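PDB 4CCW: carboxyl esterase NP from Bacillus subtilis, which catalyses the hydrolysis of carboxylic esters to an alcohol and a carboxylate, as an esterase of the alpha/beta hydrolase fold. Local coordinates for residues Ala75-Lys80 against Glu285-Phe290; Ser123-Leu128 against Glu144-Ala149; Leu152-Thr157 against Val245-His250. One frame throughout, in Å; residues are numbered along the deposited sequence.

Contact 1 of 3, residues Ala75-Lys80 against Glu285-Phe290; sequences ADWSSK and ERVMRF
Val-287 meets the indole of Trp-77 at about a right angle, its CG2 reaching to within 3.9 Å of Trp-77 CZ2 while CB and CG1 lie near NE1 and CE2. With CG1 anti to its backbone N (chi1 167°), the valine brings CB and both methyls obliquely to the NE1-CE2-CZ2 side of the indole. The indole is also held at its nitrogen, since Trp-77 NE1 hydrogen-bonds to the carbonyl of Asn-284, one residue before this segment; the amide of the same Asn-284 takes the carboxylate of Asp-76. Segments 75-80 and 285-290, on helices 74-80 and 280-291, run nearly parallel (23°), with a closest axis approach of 10.3 Å, on one side of the central sheet of the alpha/beta hydrolase fold, and Trp-77 reaches down between them to Leu-57, Leu-59 and Ile-126 of the strands. Were Trp-77 an alanine, the Asn-284 carbonyl would probably lose its indole partner and a gap would open between the two helices, beside Val-287 and Met-288. Met-288, next along, buries more surface than any other residue here. Its chain, bent at chi2 and chi3, brings SD obliquely to the indole in a Met-aromatic contact, 3.6 Å from Trp-77 CD1, and sets CE at the ring edge in its plane. That same methyl lies against the backbone, 3.1 Å from Asp-76 O, which already accepts from both N and OG of Ser-79. The Lys-80 chain crosses the Met-288 arm obliquely, its NZ 3.5 Å from Met-288 CG, with CD also alongside.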
ATOM      1  N   ALA A  75       5.643  12.012   9.478  1.00 35.18           N
ATOM      2  CA  ALA A  75       5.766  13.105  10.470  1.00 36.62           C
ATOM      3  C   ALA A  75       4.463  13.895  10.614  1.00 36.77           C
ATOM      4  O   ALA A  75       4.034  14.193  11.736  1.00 37.37           O
ATOM      5  CB  ALA A  75       6.918  14.035  10.123  1.00 38.31           C
ATOM      6  N   ASP A  76       3.837  14.221   9.482  1.00 37.21           N
ATOM      7  CA  ASP A  76       2.543  14.918   9.462  1.00 37.18           C
ATOM      8  C   ASP A  76       1.407  14.022   9.976  1.00 36.58           C
ATOM      9  O   ASP A  76       0.676  14.412  10.885  1.00 36.76           O
ATOM     10  CB  ASP A  76       2.198  15.415   8.051  1.00 37.66           C
ATOM     11  CG  ASP A  76       2.875  16.736   7.690  1.00 40.17           C
ATOM     12  OD1 ASP A  76       3.419  17.432   8.579  1.00 42.12           O
ATOM     13  OD2 ASP A  76       2.848  17.086   6.489  1.00 40.45           O
ATOM     14  N   TRP A  77       1.252  12.828   9.400  1.00 35.22           N
ATOM     15  CA  TRP A  77       0.128  11.969   9.788  1.00 34.87           C
ATOM     16  C   TRP A  77       0.232  11.504  11.208  1.00 36.13           C
ATOM     17  O   TRP A  77      -0.777  11.444  11.913  1.00 36.64           O
ATOM     18  CB  TRP A  77      -0.058  10.784   8.832  1.00 34.09           C
ATOM     19  CG  TRP A  77      -0.444  11.194   7.435  1.00 33.14           C
ATOM     20  CD1 TRP A  77      -1.015  12.396   7.027  1.00 33.43           C
ATOM     21  CD2 TRP A  77      -0.301  10.408   6.201  1.00 32.02           C
ATOM     22  NE1 TRP A  77      -1.223  12.407   5.674  1.00 31.90           N
ATOM     23  CE2 TRP A  77      -0.821  11.251   5.116  1.00 32.52           C
ATOM     24  CE3 TRP A  77       0.192   9.144   5.898  1.00 32.34           C
ATOM     25  CZ2 TRP A  77      -0.840  10.827   3.797  1.00 31.45           C
ATOM     26  CZ3 TRP A  77       0.159   8.718   4.559  1.00 30.68           C
ATOM     27  CH2 TRP A  77      -0.342   9.544   3.536  1.00 31.34           C
ATOM     28  N   SER A  78       1.458  11.227  11.651  1.00 36.49           N
ATOM     29  CA  SER A  78       1.728  10.731  13.006  1.00 38.08           C
ATOM     30  C   SER A  78       1.480  11.775  14.094  1.00 39.00           C
ATOM     31  O   SER A  78       1.278  11.427  15.260  1.00 38.44           O
ATOM     32  CB  SER A  78       3.169  10.237  13.109  1.00 38.78           C
ATOM     33  OG  SER A  78       3.288   9.258  14.110  1.00 41.73           O
ATOM     34  N   SER A  79       1.502  13.057  13.724  1.00 39.50           N
ATOM     35  CA  SER A  79       1.265  14.115  14.709  1.00 40.94           C
ATOM     36  C   SER A  79      -0.142  14.046  15.299  1.00 41.26           C
ATOM     37  O   SER A  79      -0.349  14.418  16.452  1.00 42.60           O
ATOM     38  CB  SER A  79       1.544  15.507  14.121  1.00 41.80           C
ATOM     39  OG  SER A  79       0.593  15.865  13.135  1.00 41.83           O
ATOM     40  N   LYS A  80      -1.098  13.549  14.519  1.00 40.22           N
ATOM     41  CA  LYS A  80      -2.501  13.545  14.932  1.00 40.80           C
ATOM     42  C   LYS A  80      -3.073  12.149  15.204  1.00 39.19           C
ATOM     43  O   LYS A  80      -4.049  12.009  15.942  1.00 39.73           O
ATOM     44  CB  LYS A  80      -3.364  14.271  13.892  1.00 42.35           C
ATOM     45  CG  LYS A  80      -3.036  15.751  13.725  1.00 45.52           C
ATOM     46  CD  LYS A  80      -3.877  16.403  12.630  1.00 46.85           C
ATOM     47  CE  LYS A  80      -5.358  16.406  12.985  1.00 48.32           C
ATOM     48  NZ  LYS A  80      -6.188  16.288  11.754  1.00 48.98           N
ATOM     49  N   GLU A 285      -1.469  17.070   3.550  1.00 34.23           N
ATOM     50  CA  GLU A 285      -2.550  17.981   3.976  1.00 35.61           C
ATOM     51  C   GLU A 285      -3.914  17.528   3.465  1.00 34.69           C
ATOM     52  O   GLU A 285      -4.918  17.610   4.189  1.00 34.86           O
ATOM     53  CB  GLU A 285      -2.281  19.420   3.502  1.00 37.66           C
ATOM     54  CG  GLU A 285      -3.310  20.451   3.971  1.00 40.07           C
ATOM     55  CD  GLU A 285      -4.605  20.484   3.152  1.00 39.88           C
ATOM     56  OE1 GLU A 285      -4.603  20.090   1.970  1.00 39.82           O
ATOM     57  OE2 GLU A 285      -5.642  20.937   3.696  1.00 42.91           O
ATOM     58  N   ARG A 286      -3.946  17.073   2.215  1.00 33.28           N
ATOM     59  CA  ARG A 286      -5.196  16.686   1.568  1.00 32.69           C
ATOM     60  C   ARG A 286      -5.854  15.534   2.318  1.00 32.22           C
ATOM     61  O   ARG A 286      -7.049  15.557   2.561  1.00 32.49           O
ATOM     62  CB  ARG A 286      -4.960  16.310   0.097  1.00 31.42           C
ATOM     63  CG  ARG A 286      -6.215  15.869  -0.654  1.00 31.56           C
ATOM     64  CD  ARG A 286      -7.206  17.014  -0.782  1.00 33.32           C
ATOM     65  NE  ARG A 286      -8.539  16.650  -1.281  1.00 33.60           N
ATOM     66  CZ  ARG A 286      -9.617  16.455  -0.514  1.00 34.30           C
ATOM     67  NH1 ARG A 286      -9.534  16.546   0.811  1.00 34.61           N
ATOM     68  NH2 ARG A 286     -10.790  16.163  -1.073  1.00 34.25           N
ATOM     69  N   VAL A 287      -5.062  14.528   2.668  1.00 32.06           N
ATOM     70  CA  VAL A 287      -5.567  13.376   3.412  1.00 32.47           C
ATOM     71  C   VAL A 287      -6.034  13.795   4.802  1.00 34.80           C
ATOM     72  O   VAL A 287      -7.115  13.396   5.259  1.00 35.08           O
ATOM     73  CB  VAL A 287      -4.513  12.254   3.502  1.00 31.67           C
ATOM     74  CG1 VAL A 287      -4.924  11.219   4.544  1.00 32.18           C
ATOM     75  CG2 VAL A 287      -4.311  11.595   2.143  1.00 30.19           C
ATOM     76  N   MET A 288      -5.235  14.621   5.473  1.00 37.16           N
ATOM     77  CA  MET A 288      -5.623  15.116   6.787  1.00 40.84           C
ATOM     78  C   MET A 288      -6.945  15.869   6.758  1.00 40.94           C
ATOM     79  O   MET A 288      -7.803  15.661   7.616  1.00 41.40           O
ATOM     80  CB  MET A 288      -4.542  16.004   7.385  1.00 43.93           C
ATOM     81  CG  MET A 288      -4.375  15.733   8.862  1.00 49.51           C
ATOM     82  SD  MET A 288      -3.294  14.306   9.052  1.00 52.66           S
ATOM     83  CE  MET A 288      -1.768  15.237   9.110  1.00 50.96           C
ATOM     84  N   ARG A 289      -7.099  16.731   5.757  1.00 40.94           N
ATOM     85  CA  ARG A 289      -8.299  17.547   5.603  1.00 41.85           C
ATOM     86  C   ARG A 289      -9.528  16.661   5.453  1.00 40.49           C
ATOM     87  O   ARG A 289     -10.575  16.937   6.049  1.00 41.08           O
ATOM     88  CB  ARG A 289      -8.154  18.456   4.382  1.00 43.34           C
ATOM     89  CG  ARG A 289      -9.203  19.543   4.253  1.00 47.29           C
ATOM     90  CD  ARG A 289      -8.800  20.503   3.142  1.00 49.78           C
ATOM     91  NE  ARG A 289      -9.229  20.047   1.818  1.00 50.12           N
ATOM     92  CZ  ARG A 289      -8.516  20.165   0.699  1.00 49.86           C
ATOM     93  NH1 ARG A 289      -7.296  20.683   0.716  1.00 50.93           N
ATOM     94  NH2 ARG A 289      -9.018  19.733  -0.450  1.00 49.63           N
ATOM     95  N   PHE A 290      -9.380  15.592   4.667  1.00 37.63           N
ATOM     96  CA  PHE A 290     -10.444  14.620   4.459  1.00 37.34           C
ATOM     97  C   PHE A 290     -10.853  13.901   5.748  1.00 38.28           C
ATOM     98  O   PHE A 290     -12.044  13.736   6.017  1.00 38.69           O
ATOM     99  CB  PHE A 290     -10.034  13.602   3.392  1.00 34.46           C
ATOM    100  CG  PHE A 290     -11.039  12.504   3.191  1.00 34.27           C
ATOM    101  CD1 PHE A 290     -12.216  12.746   2.492  1.00 34.24           C
ATOM    102  CD2 PHE A 290     -10.812  11.232   3.703  1.00 33.82           C
ATOM    103  CE1 PHE A 290     -13.153  11.739   2.307  1.00 34.21           C
ATOM    104  CE2 PHE A 290     -11.753  10.223   3.526  1.00 34.34           C
ATOM    105  CZ  PHE A 290     -12.921  10.478   2.828  1.00 33.61           C
TER

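Contact 2 of 3, residues Ser123-Leu128 against Glu144-Ala149; sequences SHMIGL and ERVKSA
His-124 lies with its imidazole edge against Ser-148 and one face under Lys-147, so that two neighbouring residues hold the ring in different ways. With CG anti to the carbonyl carbon (chi1 -70°), the ring sets ND1 beside Ser-148 OG, which sits in the ring plane at 3.0 Å in a hydrogen bond whose donor could be either group; Lys-147 CB stands 3.7 Å above the plane, offset toward the rim, in a CH-pi contact. Phe-291 of helix 280-291 stacks on the same imidazole. His-124 and Ser-148 lie on neighbouring parallel strands, 123-128 and 146-152, the second interrupted at Lys-147, joined through helix 130-141 as a beta-alpha-beta unit of the alpha/beta hydrolase sheet. Backbone bonds fix the register: Ser-123 N to Arg-145 O and Lys-147 N to Ser-123 O, both 2.9 Å, and Met-125 N to Ser-148 O, 3.2 Å. The tight part is on the sheet face carrying Met-125, Val-146 and Ala-149. There Met-125 SD lies 3.8 Å from both methyls of Val-146, the side chains crossing at about a right angle, and Leu-111 of helix 104-118 adds to this buried cluster. The solvent side is looser: exposed Lys-147 stays alongside His-124 as far as CD, and only its end leads away.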
ATOM      1  N   SER A 123     -11.011   2.318  12.355  1.00 33.87           N
ATOM      2  CA  SER A 123      -9.765   3.016  12.027  1.00 32.80           C
ATOM      3  C   SER A 123      -9.853   3.779  10.724  1.00 31.61           C
ATOM      4  O   SER A 123     -10.621   3.418   9.832  1.00 31.39           O
ATOM      5  CB  SER A 123      -8.601   2.027  11.935  1.00 32.72           C
ATOM      6  OG  SER A 123      -7.380   2.711  11.700  1.00 32.14           O
ATOM      7  N   HIS A 124      -9.072   4.850  10.618  1.00 30.92           N
ATOM      8  CA  HIS A 124      -8.824   5.458   9.320  1.00 30.34           C
ATOM      9  C   HIS A 124      -7.834   4.589   8.610  1.00 29.69           C
ATOM     10  O   HIS A 124      -7.038   3.895   9.249  1.00 28.86           O
ATOM     11  CB  HIS A 124      -8.294   6.873   9.476  1.00 31.09           C
ATOM     12  CG  HIS A 124      -9.329   7.855   9.990  1.00 32.76           C
ATOM     13  ND1 HIS A 124     -10.399   8.228   9.264  1.00 33.10           N
ATOM     14  CD2 HIS A 124      -9.415   8.546  11.199  1.00 34.29           C
ATOM     15  CE1 HIS A 124     -11.134   9.119   9.969  1.00 33.90           C
ATOM     16  NE2 HIS A 124     -10.529   9.312  11.151  1.00 34.84           N
ATOM     17  N   MET A 125      -7.891   4.601   7.278  1.00 28.13           N
ATOM     18  CA  MET A 125      -6.983   3.802   6.472  1.00 27.41           C
ATOM     19  C   MET A 125      -6.473   4.618   5.307  1.00 26.39           C
ATOM     20  O   MET A 125      -7.211   5.434   4.736  1.00 26.11           O
ATOM     21  CB  MET A 125      -7.666   2.544   5.930  1.00 27.08           C
ATOM     22  CG  MET A 125      -8.225   1.620   6.999  1.00 27.59           C
ATOM     23  SD  MET A 125      -9.056   0.202   6.258  1.00 27.60           S
ATOM     24  CE  MET A 125      -7.643  -0.721   5.633  1.00 27.04           C
ATOM     25  N   ILE A 126      -5.207   4.384   4.963  1.00 25.98           N
ATOM     26  CA  ILE A 126      -4.602   4.937   3.764  1.00 25.31           C
ATOM     27  C   ILE A 126      -3.885   3.785   3.097  1.00 24.98           C
ATOM     28  O   ILE A 126      -3.137   3.051   3.745  1.00 25.48           O
ATOM     29  CB  ILE A 126      -3.592   6.061   4.083  1.00 25.48           C
ATOM     30  CG1 ILE A 126      -4.291   7.206   4.841  1.00 26.18           C
ATOM     31  CG2 ILE A 126      -2.923   6.571   2.810  1.00 24.88           C
ATOM     32  CD1 ILE A 126      -3.332   8.208   5.475  1.00 27.08           C
ATOM     33  N   GLY A 127      -4.115   3.626   1.799  1.00 24.22           N
ATOM     34  CA  GLY A 127      -3.466   2.559   1.054  1.00 23.47           C
ATOM     35  C   GLY A 127      -3.100   3.054  -0.319  1.00 23.09           C
ATOM     36  O   GLY A 127      -3.911   3.714  -0.983  1.00 22.93           O
ATOM     37  N   LEU A 128      -1.871   2.748  -0.750  1.00 22.96           N
ATOM     38  CA  LEU A 128      -1.432   3.105  -2.086  1.00 22.69           C
ATOM     39  C   LEU A 128      -1.176   1.830  -2.886  1.00 22.73           C
ATOM     40  O   LEU A 128      -0.713   0.820  -2.330  1.00 22.42           O
ATOM     41  CB  LEU A 128      -0.185   4.009  -2.025  1.00 23.07           C
ATOM     42  CG  LEU A 128       0.383   4.560  -3.336  1.00 23.00           C
ATOM     43  CD1 LEU A 128       0.791   6.024  -3.196  1.00 23.60           C
ATOM     44  CD2 LEU A 128       1.547   3.702  -3.808  1.00 23.79           C
ATOM     45  N   GLU A 144     -17.958  -1.707   9.200  1.00 36.67           N
ATOM     46  CA  GLU A 144     -18.076  -1.486  10.632  1.00 38.09           C
ATOM     47  C   GLU A 144     -16.732  -1.205  11.325  1.00 37.00           C
ATOM     48  O   GLU A 144     -16.709  -0.832  12.514  1.00 38.01           O
ATOM     49  CB  GLU A 144     -18.751  -2.701  11.289  1.00 40.72           C
ATOM     50  CG  GLU A 144     -17.870  -3.947  11.380  1.00 41.81           C
ATOM     51  CD  GLU A 144     -17.961  -4.872  10.170  1.00 42.74           C
ATOM     52  OE1 GLU A 144     -18.582  -4.497   9.153  1.00 41.93           O
ATOM     53  OE2 GLU A 144     -17.406  -5.995  10.244  1.00 44.40           O
ATOM     54  N   ARG A 145     -15.637  -1.428  10.597  1.00 34.83           N
ATOM     55  CA  ARG A 145     -14.272  -1.289  11.119  1.00 33.77           C
ATOM     56  C   ARG A 145     -13.488  -0.130  10.515  1.00 32.77           C
ATOM     57  O   ARG A 145     -12.363   0.147  10.941  1.00 31.88           O
ATOM     58  CB  ARG A 145     -13.463  -2.581  10.905  1.00 33.10           C
ATOM     59  CG  ARG A 145     -14.101  -3.847  11.480  1.00 34.04           C
ATOM     60  CD  ARG A 145     -14.421  -3.766  12.980  1.00 35.02           C
ATOM     61  NE  ARG A 145     -13.231  -3.817  13.838  1.00 34.74           N
ATOM     62  CZ  ARG A 145     -12.588  -4.938  14.181  1.00 35.03           C
ATOM     63  NH1 ARG A 145     -13.027  -6.117  13.758  1.00 34.61           N
ATOM     64  NH2 ARG A 145     -11.512  -4.885  14.968  1.00 34.80           N
ATOM     65  N   VAL A 146     -14.075   0.537   9.525  1.00 31.86           N
ATOM     66  CA  VAL A 146     -13.372   1.587   8.792  1.00 31.37           C
ATOM     67  C   VAL A 146     -14.125   2.903   8.965  1.00 32.12           C
ATOM     68  O   VAL A 146     -15.266   3.037   8.519  1.00 32.35           O
ATOM     69  CB  VAL A 146     -13.236   1.243   7.280  1.00 30.35           C
ATOM     70  CG1 VAL A 146     -12.268   2.197   6.581  1.00 29.28           C
ATOM     71  CG2 VAL A 146     -12.777  -0.192   7.074  1.00 30.19           C
ATOM     72  N   LYS A 147     -13.488   3.874   9.610  1.00 32.70           N
ATOM     73  CA  LYS A 147     -14.085   5.212   9.765  1.00 33.57           C
ATOM     74  C   LYS A 147     -14.189   5.923   8.410  1.00 33.20           C
ATOM     75  O   LYS A 147     -15.247   6.446   8.044  1.00 32.95           O
ATOM     76  CB  LYS A 147     -13.266   6.050  10.751  1.00 35.08           C
ATOM     77  CG  LYS A 147     -13.225   5.467  12.158  1.00 37.64           C
ATOM     78  CD  LYS A 147     -12.655   6.435  13.185  1.00 39.76           C
ATOM     79  CE  LYS A 147     -12.675   5.839  14.590  1.00 40.96           C
ATOM     80  NZ  LYS A 147     -14.010   5.914  15.266  1.00 43.49           N
ATOM     81  N   SER A 148     -13.076   5.937   7.682  1.00 31.64           N
ATOM     82  CA  SER A 148     -13.002   6.484   6.327  1.00 30.81           C
ATOM     83  C   SER A 148     -11.681   6.009   5.743  1.00 29.86           C
ATOM     84  O   SER A 148     -10.812   5.553   6.484  1.00 29.60           O
ATOM     85  CB  SER A 148     -13.119   8.015   6.320  1.00 32.92           C
ATOM     86  OG  SER A 148     -11.916   8.638   6.729  1.00 34.17           O
ATOM     87  N   ALA A 149     -11.539   6.104   4.423  1.00 27.96           N
ATOM     88  CA  ALA A 149     -10.392   5.526   3.727  1.00 26.95           C
ATOM     89  C   ALA A 149      -9.911   6.452   2.630  1.00 26.49           C
ATOM     90  O   ALA A 149     -10.723   7.038   1.913  1.00 26.58           O
ATOM     91  CB  ALA A 149     -10.766   4.172   3.155  1.00 26.77           C
TER

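Contact 3 of 3, residues Leu152-Thr157 against Val245-His250; sequences LSPAET and VIYDPH
Tyr-247 brings the hydroxyl end of its ring to the backbone of Pro-154, where OH donates to Pro-154 O at 2.7 Å. Its CG lies between the backbone N and the carbonyl carbon (chi1 43°), the torsion that sends the phenol toward Pro-154. The bond lies in the carbonyl plane and uses a lone pair of the oxygen, with a C=O...donor angle of 134°. Pro-154 O lies near the phenol plane on the CE2 side, 3.2 Å from Tyr-247 CE2. The proline ring crosses the tyrosine at about a right angle and adds a second touch, Pro-154 CD standing 3.3 Å from Tyr-247 OH. Ile-246 covers one face of the phenol: its CG1 sits over the ring centre, 3.6 Å above the plane. From there CD1 continues to 3.6 Å from Pro-154 O. The contact joins the loop after strand 146-152 to the turn leading into helix 249-259, which Asp-248 N-caps. The loop borders the active site, for Ser-153 OG bonds to the backbone carbonyl of His-273, probably the proton acceptor, and Ile-246 touches the same histidine. The phenol bond is the one polar link across the segments, satisfying the buried Tyr-247 hydroxyl and Pro-154 carbonyl amid apolar contact from Ile-246 CD1.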
ATOM      1  N   LEU A 152      -5.073   5.595  -2.655  1.00 21.80           N
ATOM      2  CA  LEU A 152      -4.138   6.326  -3.503  1.00 22.08           C
ATOM      3  C   LEU A 152      -3.665   5.432  -4.629  1.00 21.32           C
ATOM      4  O   LEU A 152      -3.111   4.365  -4.356  1.00 21.38           O
ATOM      5  CB  LEU A 152      -2.916   6.793  -2.683  1.00 22.99           C
ATOM      6  CG  LEU A 152      -3.000   8.014  -1.742  1.00 24.84           C
ATOM      7  CD1 LEU A 152      -4.330   8.209  -1.032  1.00 24.94           C
ATOM      8  CD2 LEU A 152      -1.869   7.978  -0.718  1.00 25.11           C
ATOM      9  N   SER A 153      -3.856   5.858  -5.882  1.00 21.15           N
ATOM     10  CA  SER A 153      -3.299   5.115  -7.026  1.00 20.99           C
ATOM     11  C   SER A 153      -3.510   3.589  -6.866  1.00 20.70           C
ATOM     12  O   SER A 153      -2.548   2.820  -6.936  1.00 20.99           O
ATOM     13  CB  SER A 153      -1.794   5.380  -7.142  1.00 21.87           C
ATOM     14  OG  SER A 153      -1.530   6.772  -7.206  1.00 22.40           O
ATOM     15  N   PRO A 154      -4.766   3.150  -6.638  1.00 20.66           N
ATOM     16  CA  PRO A 154      -4.982   1.735  -6.300  1.00 20.39           C
ATOM     17  C   PRO A 154      -4.584   0.758  -7.403  1.00 19.93           C
ATOM     18  O   PRO A 154      -4.802   1.041  -8.583  1.00 20.33           O
ATOM     19  CB  PRO A 154      -6.490   1.651  -6.085  1.00 20.60           C
ATOM     20  CG  PRO A 154      -7.059   2.797  -6.889  1.00 20.79           C
ATOM     21  CD  PRO A 154      -6.037   3.891  -6.714  1.00 20.76           C
ATOM     22  N   ALA A 155      -4.066  -0.406  -7.014  1.00 19.72           N
ATOM     23  CA  ALA A 155      -3.828  -1.467  -7.987  1.00 19.56           C
ATOM     24  C   ALA A 155      -5.193  -1.910  -8.484  1.00 19.24           C
ATOM     25  O   ALA A 155      -6.056  -2.283  -7.692  1.00 19.71           O
ATOM     26  CB  ALA A 155      -3.100  -2.640  -7.360  1.00 20.13           C
ATOM     27  N   GLU A 156      -5.384  -1.835  -9.792  1.00 18.79           N
ATOM     28  CA  GLU A 156      -6.677  -2.112 -10.420  1.00 18.81           C
ATOM     29  C   GLU A 156      -7.819  -1.449  -9.654  1.00 19.01           C
ATOM     30  O   GLU A 156      -7.836  -0.227  -9.592  1.00 18.92           O
ATOM     31  CB  GLU A 156      -6.834  -3.621 -10.696  1.00 19.29           C
ATOM     32  CG  GLU A 156      -5.912  -4.033 -11.834  1.00 19.08           C
ATOM     33  CD  GLU A 156      -6.337  -5.336 -12.513  1.00 19.51           C
ATOM     34  OE1 GLU A 156      -7.083  -6.130 -11.912  1.00 19.89           O
ATOM     35  OE2 GLU A 156      -5.928  -5.537 -13.661  1.00 19.55           O
ATOM     36  N   THR A 157      -8.714  -2.229  -9.048  1.00 19.55           N
ATOM     37  CA  THR A 157      -9.823  -1.693  -8.216  1.00 20.22           C
ATOM     38  C   THR A 157     -10.951  -1.075  -9.060  1.00 20.70           C
ATOM     39  O   THR A 157     -12.072  -1.587  -9.064  1.00 21.39           O
ATOM     40  CB  THR A 157      -9.306  -0.705  -7.128  1.00 19.99           C
ATOM     41  OG1 THR A 157      -8.298  -1.364  -6.347  1.00 20.01           O
ATOM     42  CG2 THR A 157     -10.461  -0.218  -6.190  1.00 20.44           C
ATOM     43  N   VAL A 245       0.607   5.722 -14.878  1.00 23.14           N
ATOM     44  CA  VAL A 245       0.944   4.859 -16.011  1.00 23.56           C
ATOM     45  C   VAL A 245       0.273   3.488 -15.942  1.00 22.70           C
ATOM     46  O   VAL A 245       0.251   2.754 -16.948  1.00 23.24           O
ATOM     47  CB  VAL A 245       2.468   4.621 -16.127  1.00 24.52           C
ATOM     48  CG1 VAL A 245       3.201   5.909 -16.513  1.00 25.54           C
ATOM     49  CG2 VAL A 245       3.009   4.001 -14.836  1.00 24.53           C
ATOM     50  N   ILE A 246      -0.243   3.103 -14.772  1.00 22.08           N
ATOM     51  CA  ILE A 246      -0.770   1.731 -14.612  1.00 21.52           C
ATOM     52  C   ILE A 246      -2.166   1.577 -15.220  1.00 21.29           C
ATOM     53  O   ILE A 246      -2.610   0.455 -15.489  1.00 20.97           O
ATOM     54  CB  ILE A 246      -0.710   1.192 -13.145  1.00 21.36           C
ATOM     55  CG1 ILE A 246      -1.736   1.879 -12.225  1.00 20.90           C
ATOM     56  CG2 ILE A 246       0.735   1.283 -12.611  1.00 21.91           C
ATOM     57  CD1 ILE A 246      -2.167   1.041 -11.014  1.00 20.97           C
ATOM     58  N   TYR A 247      -2.839   2.719 -15.402  1.00 21.02           N
ATOM     59  CA  TYR A 247      -4.082   2.843 -16.167  1.00 20.94           C
ATOM     60  C   TYR A 247      -4.305   4.330 -16.414  1.00 21.20           C
ATOM     61  O   TYR A 247      -3.483   5.176 -16.002  1.00 21.54           O
ATOM     62  CB  TYR A 247      -5.273   2.176 -15.437  1.00 20.26           C
ATOM     63  CG  TYR A 247      -5.310   2.478 -13.952  1.00 20.16           C
ATOM     64  CD1 TYR A 247      -5.250   3.806 -13.495  1.00 20.00           C
ATOM     65  CD2 TYR A 247      -5.385   1.448 -13.014  1.00 19.93           C
ATOM     66  CE1 TYR A 247      -5.257   4.093 -12.150  1.00 20.41           C
ATOM     67  CE2 TYR A 247      -5.408   1.719 -11.661  1.00 19.94           C
ATOM     68  CZ  TYR A 247      -5.356   3.053 -11.234  1.00 20.27           C
ATOM     69  OH  TYR A 247      -5.363   3.344  -9.895  1.00 20.41           O
ATOM     70  N   ASP A 248      -5.390   4.680 -17.092  1.00 21.09           N
ATOM     71  CA  ASP A 248      -5.687   6.087 -17.335  1.00 21.44           C
ATOM     72  C   ASP A 248      -6.363   6.680 -16.095  1.00 20.84           C
ATOM     73  O   ASP A 248      -7.404   6.172 -15.656  1.00 20.55           O
ATOM     74  CB  ASP A 248      -6.561   6.233 -18.580  1.00 22.21           C
ATOM     75  CG  ASP A 248      -6.867   7.690 -18.912  1.00 22.52           C
ATOM     76  OD1 ASP A 248      -7.322   8.456 -18.038  1.00 22.77           O
ATOM     77  OD2 ASP A 248      -6.682   8.078 -20.077  1.00 23.86           O
ATOM     78  N   PRO A 249      -5.735   7.706 -15.480  1.00 20.83           N
ATOM     79  CA  PRO A 249      -6.237   8.121 -14.171  1.00 21.01           C
ATOM     80  C   PRO A 249      -7.574   8.824 -14.296  1.00 21.21           C
ATOM     81  O   PRO A 249      -8.380   8.764 -13.385  1.00 21.03           O
ATOM     82  CB  PRO A 249      -5.151   9.076 -13.651  1.00 21.04           C
ATOM     83  CG  PRO A 249      -4.493   9.620 -14.885  1.00 21.65           C
ATOM     84  CD  PRO A 249      -4.556   8.485 -15.893  1.00 21.45           C
ATOM     85  N   HIS A 250      -7.815   9.481 -15.429  1.00 22.22           N
ATOM     86  CA  HIS A 250      -9.131  10.124 -15.630  1.00 22.63           C
ATOM     87  C   HIS A 250     -10.236   9.128 -15.889  1.00 22.48           C
ATOM     88  O   HIS A 250     -11.363   9.275 -15.384  1.00 22.50           O
ATOM     89  CB  HIS A 250      -9.047  11.244 -16.669  1.00 24.07           C
ATOM     90  CG  HIS A 250      -8.315  12.466 -16.158  1.00 25.18           C
ATOM     91  ND1 HIS A 250      -8.910  13.395 -15.383  1.00 26.02           N
ATOM     92  CD2 HIS A 250      -6.984  12.862 -16.298  1.00 25.70           C
ATOM     93  CE1 HIS A 250      -8.015  14.359 -15.064  1.00 26.75           C
ATOM     94  NE2 HIS A 250      -6.835  14.028 -15.620  1.00 26.42           N
TER

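How the contacts relate
Contacts 2 and 3 are buried, whereas contact 1 is only partly so, with Asp-76 exposed at its outer side. Contact 2 is made of sheet: backbone bonds set two parallel strands in register. Contact 1, two helices lying on that sheet, has no hydrogen bond between its segments and relies on apolar and sulfur contacts; contact 3 joins loops through one phenol bond. Contacts 1 and 2 meet at Ile-126, whose CD1 lies 3.5 Å from Val-287 CG1, and at Ser-148, which Phe-290 touches. Contact 2 passes to contact 3 along strand 146-152, with Leu-152 N 2.8 Å from Gly-127 O, a probable hydrogen bond. Contacts 1 and 3 do not touch.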